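Local coordinates for uncharacterized protein (Bordetella bronchiseptica, PDB 4XG0) that is probably a kinase of the DUF1537 family, a family that acts in catabolic pathways for acid sugars, at residues L387-G392 with G397-T402; L346-G351 with G392-G397. All coordinates share one frame; numbering follows the deposited sequence.

Interaction 1 (L387-G392 with G397-T402); sequences LGTLTG and GLPVVT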
loop_
_atom_site.group_PDB
_atom_site.type_symbol
_atom_site.label_atom_id
_atom_site.label_comp_id
_atom_site.label_asym_id
_atom_site.label_seq_id
_atom_site.Cartn_x
_atom_site.Cartn_y
_atom_site.Cartn_z
ATOM N N LEU A 387 0.743 15.270 -4.690
ATOM C CA LEU A 387 -0.288 14.350 -5.171
ATOM C C LEU A 387 -1.642 14.943 -4.808
ATOM O O LEU A 387 -1.883 15.346 -3.649
ATOM C CB LEU A 387 -0.154 12.982 -4.506
ATOM C CG LEU A 387 -1.248 11.923 -4.731
ATOM C CD1 LEU A 387 -1.326 11.540 -6.164
ATOM C CD2 LEU A 387 -0.899 10.697 -3.879
ATOM N N GLY A 388 -2.522 15.010 -5.810
ATOM C CA GLY A 388 -3.848 15.565 -5.623
ATOM C C GLY A 388 -4.784 14.953 -6.640
ATOM O O GLY A 388 -4.466 13.939 -7.247
ATOM N N THR A 389 -5.968 15.548 -6.771
ATOM C CA THR A 389 -6.897 15.171 -7.807
ATOM C C THR A 389 -7.265 16.382 -8.679
ATOM O O THR A 389 -7.375 17.495 -8.188
ATOM C CB THR A 389 -8.150 14.585 -7.201
ATOM O OG1 THR A 389 -8.724 15.480 -6.241
ATOM C CG2 THR A 389 -7.803 13.266 -6.493
ATOM N N LEU A 390 -7.503 16.142 -9.961
ATOM C CA LEU A 390 -7.894 17.232 -10.846
ATOM C C LEU A 390 -9.198 17.868 -10.412
ATOM O O LEU A 390 -10.175 17.200 -10.043
ATOM C CB LEU A 390 -8.017 16.817 -12.314
ATOM C CG LEU A 390 -6.732 16.307 -12.958
ATOM C CD1 LEU A 390 -6.948 15.833 -14.383
ATOM C CD2 LEU A 390 -5.655 17.374 -12.902
ATOM N N THR A 391 -9.234 19.195 -10.494
ATOM C CA THR A 391 -10.496 19.890 -10.341
ATOM C C THR A 391 -10.889 20.528 -11.639
ATOM O O THR A 391 -10.037 21.076 -12.359
ATOM C CB THR A 391 -10.437 20.963 -9.246
ATOM O OG1 THR A 391 -9.641 22.061 -9.684
ATOM C CG2 THR A 391 -9.812 20.392 -8.005
ATOM N N GLY A 392 -12.182 20.445 -11.939
ATOM C CA GLY A 392 -12.715 20.986 -13.173
ATOM C C GLY A 392 -12.441 20.099 -14.371
ATOM O O GLY A 392 -11.645 19.167 -14.325
ATOM N N GLY A 397 -11.396 14.717 -10.620
ATOM C CA GLY A 397 -11.218 13.611 -9.722
ATOM C C GLY A 397 -10.032 12.723 -10.002
ATOM O O GLY A 397 -9.627 11.955 -9.117
ATOM N N LEU A 398 -9.448 12.818 -11.187
ATOM C CA LEU A 398 -8.325 11.956 -11.524
ATOM C C LEU A 398 -7.131 12.290 -10.657
ATOM O O LEU A 398 -6.722 13.446 -10.600
ATOM C CB LEU A 398 -7.935 12.106 -12.977
ATOM C CG LEU A 398 -6.880 11.140 -13.512
ATOM C CD1 LEU A 398 -7.423 9.721 -13.644
ATOM C CD2 LEU A 398 -6.366 11.641 -14.809
ATOM N N PRO A 399 -6.541 11.278 -10.018
ATOM C CA PRO A 399 -5.290 11.553 -9.294
ATOM C C PRO A 399 -4.170 12.024 -10.215
ATOM O O PRO A 399 -4.017 11.550 -11.347
ATOM C CB PRO A 399 -4.952 10.215 -8.668
ATOM C CG PRO A 399 -6.334 9.524 -8.487
ATOM C CD PRO A 399 -7.004 9.894 -9.806
ATOM N N VAL A 400 -3.417 13.002 -9.721
ATOM C CA VAL A 400 -2.345 13.620 -10.484
ATOM C C VAL A 400 -1.159 13.914 -9.560
ATOM O O VAL A 400 -1.330 14.225 -8.373
ATOM C CB VAL A 400 -2.821 14.954 -11.173
ATOM C CG1 VAL A 400 -3.449 15.903 -10.150
ATOM C CG2 VAL A 400 -1.696 15.620 -11.923
ATOM N N VAL A 401 0.038 13.781 -10.126
ATOM C CA VAL A 401 1.283 14.145 -9.486
ATOM C C VAL A 401 2.020 15.025 -10.463
ATOM O O VAL A 401 2.102 14.728 -11.654
ATOM C CB VAL A 401 2.162 12.894 -9.208
ATOM C CG1 VAL A 401 3.590 13.282 -8.835
ATOM C CG2 VAL A 401 1.543 12.009 -8.140
ATOM N N THR A 402 2.557 16.123 -9.964
ATOM C CA THR A 402 3.345 16.984 -10.805
ATOM C C THR A 402 4.748 17.139 -10.197
ATOM O O THR A 402 4.969 16.983 -8.980
ATOM C CB THR A 402 2.645 18.346 -10.995
ATOM O OG1 THR A 402 2.235 18.830 -9.714
ATOM C CG2 THR A 402 1.403 18.184 -11.862
#
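Leu387 to Leu390 pair antiparallel with Gly397 to Val401 in a beta hairpin, the short strand axes coming within 4.4 Å at 118°. The hairpin lies in the mixed sheet of the nucleotide-binding C-terminal domain. Gly388 and Val400 form a hydrogen-bonded pair. Gly388 N donates to Val400 O at 2.9 Å, and Val400 N donates back to Gly388 O. Leu387 with Val401 and Thr389 with Pro399 are non-hydrogen-bonded pairs on either side of it. Toward the turn, Leu390 uses both backbone polar groups. Its N donates to Leu398 O, and its O accepts from Gly397 N at 2.8 Å. Gly397 has positive phi, a backbone shape that suits glycine, in the loop, two residues before the second strand.

Leu387, Thr389, Pro399 and Val401 share one face of the sheet. Helix 412-421 packs on this face, with Ile420 against Leu387, Pro399 and Val401. Leu387 CG is anti to the backbone N (chi1 172°), and CD1 reaches Val401 CG2 at 3.5 Å. Val400 points to the other face. Its CG1 sits between the backbone N and the carbonyl carbon (chi1 53°) and meets Leu390 CD2 at 3.8 Å, the two side chains crossing at about a right angle. Leu390 also runs beside Leu398, pointing the same way, with CD1 4.1 Å from Leu398 CB. Thr389 turns its methyl rather than its hydroxyl to segment 397-402, with CG2 3.5 Å from Gly397 O.

Interaction 2 (L346-G351 with G392-G397); sequences LVLAHG and GGQAAG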
loop_
_atom_site.group_PDB
_atom_site.type_symbol
_atom_site.label_atom_id
_atom_site.label_comp_id
_atom_site.label_asym_id
_atom_site.label_seq_id
_atom_site.Cartn_x
_atom_site.Cartn_y
_atom_site.Cartn_z
ATOM N N LEU A 346 -5.973 9.837 -24.197
ATOM C CA LEU A 346 -5.830 8.480 -23.652
ATOM C C LEU A 346 -6.566 8.259 -22.324
ATOM O O LEU A 346 -7.240 7.240 -22.112
ATOM C CB LEU A 346 -4.350 8.190 -23.453
ATOM C CG LEU A 346 -4.064 6.748 -23.068
ATOM C CD1 LEU A 346 -4.796 5.797 -23.934
ATOM C CD2 LEU A 346 -2.582 6.522 -23.227
ATOM N N VAL A 347 -6.391 9.204 -21.408
ATOM C CA VAL A 347 -7.118 9.188 -20.152
ATOM C C VAL A 347 -8.630 9.134 -20.364
ATOM O O VAL A 347 -9.348 8.403 -19.680
ATOM C CB VAL A 347 -6.785 10.426 -19.329
ATOM C CG1 VAL A 347 -7.743 10.565 -18.180
ATOM C CG2 VAL A 347 -5.324 10.373 -18.851
ATOM N N LEU A 348 -9.145 9.890 -21.310
ATOM C CA LEU A 348 -10.596 9.885 -21.481
ATOM C C LEU A 348 -11.081 8.638 -22.207
ATOM O O LEU A 348 -12.143 8.061 -21.889
ATOM C CB LEU A 348 -11.040 11.143 -22.212
ATOM C CG LEU A 348 -10.784 12.425 -21.431
ATOM C CD1 LEU A 348 -11.193 13.674 -22.242
ATOM C CD2 LEU A 348 -11.509 12.359 -20.099
ATOM N N ALA A 349 -10.311 8.190 -23.177
ATOM C CA ALA A 349 -10.811 7.099 -23.996
ATOM C C ALA A 349 -10.678 5.729 -23.293
ATOM O O ALA A 349 -11.595 4.895 -23.360
ATOM C CB ALA A 349 -10.120 7.105 -25.357
ATOM N N HIS A 350 -9.545 5.509 -22.627
ATOM C CA HIS A 350 -9.147 4.198 -22.110
ATOM C C HIS A 350 -9.236 4.157 -20.576
ATOM O O HIS A 350 -9.482 3.116 -19.981
ATOM C CB HIS A 350 -7.711 3.913 -22.574
ATOM C CG HIS A 350 -7.057 2.736 -21.909
ATOM N ND1 HIS A 350 -7.389 1.432 -22.203
ATOM C CD2 HIS A 350 -6.064 2.676 -20.984
ATOM C CE1 HIS A 350 -6.647 0.614 -21.470
ATOM N NE2 HIS A 350 -5.836 1.344 -20.724
ATOM N N GLY A 351 -9.072 5.307 -19.946
ATOM C CA GLY A 351 -9.101 5.372 -18.501
ATOM C C GLY A 351 -7.684 5.271 -17.977
ATOM O O GLY A 351 -6.790 4.842 -18.695
ATOM N N GLY A 392 -12.182 20.445 -11.939
ATOM C CA GLY A 392 -12.715 20.986 -13.173
ATOM C C GLY A 392 -12.441 20.099 -14.371
ATOM O O GLY A 392 -11.645 19.167 -14.325
ATOM N N GLY A 393 -13.142 20.381 -15.457
ATOM C CA GLY A 393 -12.829 19.760 -16.724
ATOM C C GLY A 393 -13.303 18.332 -16.837
ATOM O O GLY A 393 -14.008 17.808 -15.971
ATOM N N GLN A 394 -12.844 17.670 -17.878
ATOM C CA GLN A 394 -13.393 16.384 -18.294
ATOM C C GLN A 394 -12.960 15.181 -17.435
ATOM O O GLN A 394 -13.545 14.103 -17.513
ATOM C CB GLN A 394 -12.971 16.158 -19.751
ATOM C CG GLN A 394 -13.130 17.415 -20.653
ATOM C CD GLN A 394 -12.544 17.225 -22.043
ATOM O OE1 GLN A 394 -13.245 16.831 -22.975
ATOM N NE2 GLN A 394 -11.247 17.508 -22.188
ATOM N N ALA A 395 -11.916 15.359 -16.632
ATOM C CA ALA A 395 -11.372 14.270 -15.816
ATOM C C ALA A 395 -11.296 14.687 -14.354
ATOM O O ALA A 395 -10.382 14.262 -13.612
ATOM C CB ALA A 395 -9.983 13.891 -16.305
ATOM N N ALA A 396 -12.245 15.506 -13.921
ATOM C CA ALA A 396 -12.287 15.891 -12.521
ATOM C C ALA A 396 -12.232 14.659 -11.654
ATOM O O ALA A 396 -12.944 13.676 -11.903
ATOM C CB ALA A 396 -13.535 16.679 -12.214
ATOM N N GLY A 397 -11.396 14.717 -10.620
ATOM C CA GLY A 397 -11.218 13.611 -9.722
ATOM C C GLY A 397 -10.032 12.723 -10.002
ATOM O O GLY A 397 -9.627 11.955 -9.117
#
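The loop that joins strands 385-391 and 399-403 packs here against the C-terminal end of helix 334-349. Both belong to the nucleotide-binding C-terminal domain. The contact is small, burying 147 Å² in all, and no hydrogen bond crosses it. Leu348 and Gln394 carry most of it, and their side chains cross at about a right angle. Leu348 CG is anti to the carbonyl carbon (chi1 -65°), and its two methyls meet different parts of Gln394. CD1 sits over the flat face of the Gln394 amide, 3.8 Å from CD, rather than at its edge. It also approaches the aliphatic part of the same side chain, with Gln394 CB at 3.9 Å. The other methyl, CD2, turns to the backbone and comes within 3.7 Å of Gln394 O.

Ala395 extends the apolar side of the contact. Its CB is 4.4 Å from Val347 CG1 and also 4.4 Å from Leu348 CD2, so the methyl looks onto both helix residues from a loose packing distance. Val347 is buried, whereas Leu348 and Gln394 are exposed, so the contact runs from the domain interior out to the surface. Leu370 joins the two parts, since it touches Leu348 and makes a backbone hydrogen bond with Gln394. This is van der Waals packing of a beta-hairpin loop on the end of a neighbouring helix, without hydrogen bonds, in an alpha/beta domain.

Overall arrangement
Interactions 1 and 2 describe one hairpin and the helix beside it. Their centres are 10 Å apart, and they share Gly392 and Gly397, two glycines of the connecting loop. Interaction 1 pairs the strands on both sides of that loop. Interaction 2 sets the loop itself on helix 334-349. They meet directly where Leu398 CD2 lies 3.8 Å from Val347 CG1, and where Leu390 CB lies 3.7 Å from Ala395 O. Leu390 and Leu398, the residue just before the second strand, thus tie the strand pairing to the loop and helix. Strand 399-403 adjoins strand 354-358, which links the hairpin to the parallel part of the sheet. Both contacts are structural packing within the nucleotide-binding C-terminal domain.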